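Local coordinates for protein amino acid amide racemase (Ochrobactrum anthropi, PDB 6GIO) that belongs to the class-III aminotransferase family of fold-type I enzymes and binds pyridoxal-5'-phosphate, in a two-chain assembly, at residues 340-344 / 355-361. Residues are numbered along the deposited sequence; the frame is centred on the assembly and turned at random.
Sequences HSIIG and VDLVSDR
The guanidinium of R361 meets the backbone of 340-344 with its edge: the carbonyl oxygens of S341 and I343 both lie near its plane. R361 NH1 donates to S341 O and to I343 O, each at 2.9 Å; the second bond arrives from well above the I343 carbonyl plane. The chain runs past S341, whose CB packs on R361 CD at 3.7 Å, and a bend at chi3 (71°) turns the guanidinium towards the two carbonyls. Two bonds from a single NH1 thus fix the rotation of the guanidinium and tie R361 to the type I turn H340-I343 and to the first residue of strand 343-349.

I343 and L357 form an antiparallel non-hydrogen-bonded pair, flanked by V358 N to I342 O (2.9 Å) and G344 N to D356 O (2.8 Å). With CG1 anti to the backbone N (chi1 -169°), I342 lays that branch against L357 CB at 3.8 Å, while I343 CG2 meets V355 CG1 at 3.8 Å. OD2 of D356 makes salt bridges with R347 and R174.

These residues form the open end of the hairpin 343-349/352-357; 343-349 is an outermost strand, within this chain, of a mixed sheet, consistent with the C-terminal small domain of fold-type I PLP enzymes. I342 and I343 pack on I420 of helix 406-424, L357 reaches helix 369-382 through T372 and I375, and V355 continues the sheet to L396 of strand 395-398.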
# COMPACT_ATOMS: atom_id res chain seq x y z
N HIS C 340 25.90 5.63 32.71
CA HIS C 340 26.20 6.17 31.40
C HIS C 340 25.61 7.59 31.24
O HIS C 340 24.40 7.76 31.06
CB HIS C 340 25.58 5.24 30.37
CG HIS C 340 26.04 3.82 30.48
ND1 HIS C 340 27.35 3.45 30.23
CD2 HIS C 340 25.36 2.68 30.76
CE1 HIS C 340 27.46 2.13 30.35
NE2 HIS C 340 26.27 1.64 30.68
N SER C 341 26.46 8.60 31.28
CA SER C 341 25.95 9.97 31.27
C SER C 341 25.37 10.36 29.88
O SER C 341 24.58 11.31 29.78
CB SER C 341 27.01 10.95 31.79
OG SER C 341 28.16 10.85 31.00
N ILE C 342 25.70 9.58 28.83
CA ILE C 342 25.12 9.80 27.49
C ILE C 342 23.59 9.64 27.46
O ILE C 342 22.94 10.17 26.58
CB ILE C 342 25.76 8.86 26.44
CG1 ILE C 342 25.36 9.26 25.02
CG2 ILE C 342 25.38 7.41 26.71
CD1 ILE C 342 26.11 8.48 23.95
N ILE C 343 23.02 8.92 28.41
CA ILE C 343 21.57 8.76 28.47
C ILE C 343 20.95 10.03 29.07
O ILE C 343 20.88 10.20 30.28
CB ILE C 343 21.20 7.51 29.30
CG1 ILE C 343 21.80 6.26 28.65
CG2 ILE C 343 19.67 7.38 29.44
CD1 ILE C 343 21.67 5.02 29.50
N GLY C 344 20.57 10.96 28.20
CA GLY C 344 20.02 12.23 28.68
C GLY C 344 18.56 12.17 29.10
O GLY C 344 18.14 12.93 30.00
N VAL C 355 15.10 6.67 24.07
CA VAL C 355 16.26 7.06 24.87
C VAL C 355 17.12 8.10 24.17
O VAL C 355 17.81 7.79 23.20
CB VAL C 355 17.12 5.82 25.23
CG1 VAL C 355 18.29 6.22 26.12
CG2 VAL C 355 16.27 4.77 25.94
N ASP C 356 17.12 9.34 24.67
CA ASP C 356 17.78 10.45 24.00
C ASP C 356 19.29 10.53 24.36
O ASP C 356 19.64 10.77 25.53
CB ASP C 356 17.04 11.73 24.40
CG ASP C 356 17.41 12.88 23.54
OD1 ASP C 356 18.62 13.09 23.33
OD2 ASP C 356 16.47 13.52 23.02
N LEU C 357 20.16 10.27 23.41
CA LEU C 357 21.58 10.26 23.66
C LEU C 357 22.16 11.66 23.46
O LEU C 357 21.88 12.33 22.46
CB LEU C 357 22.29 9.30 22.70
CG LEU C 357 21.74 7.89 22.68
CD1 LEU C 357 22.50 7.05 21.71
CD2 LEU C 357 21.79 7.27 24.07
N VAL C 358 22.95 12.11 24.44
CA VAL C 358 23.49 13.47 24.43
C VAL C 358 25.01 13.46 24.62
O VAL C 358 25.52 12.69 25.42
CB VAL C 358 22.86 14.33 25.51
CG1 VAL C 358 21.36 14.52 25.27
CG2 VAL C 358 23.12 13.76 26.90
N SER C 359 25.72 14.32 23.91
CA SER C 359 27.16 14.45 24.10
C SER C 359 27.47 15.32 25.31
O SER C 359 28.61 15.33 25.78
CB SER C 359 27.86 14.99 22.84
OG SER C 359 27.36 16.26 22.45
N ASP C 360 26.47 16.04 25.82
CA ASP C 360 26.70 16.93 26.97
C ASP C 360 25.40 17.01 27.77
O ASP C 360 24.36 17.38 27.20
CB ASP C 360 27.15 18.30 26.45
CG ASP C 360 27.54 19.27 27.58
OD1 ASP C 360 26.67 19.87 28.26
OD2 ASP C 360 28.76 19.39 27.78
N ARG C 361 25.44 16.66 29.06
CA ARG C 361 24.24 16.64 29.87
C ARG C 361 23.65 18.04 30.15
O ARG C 361 22.40 18.20 30.33
CB ARG C 361 24.52 15.94 31.19
CG ARG C 361 24.73 14.44 31.07
CD ARG C 361 24.77 13.77 32.45
NE ARG C 361 23.47 13.72 33.12
CZ ARG C 361 22.49 12.87 32.82
NH1 ARG C 361 22.62 11.99 31.82
NH2 ARG C 361 21.36 12.89 33.50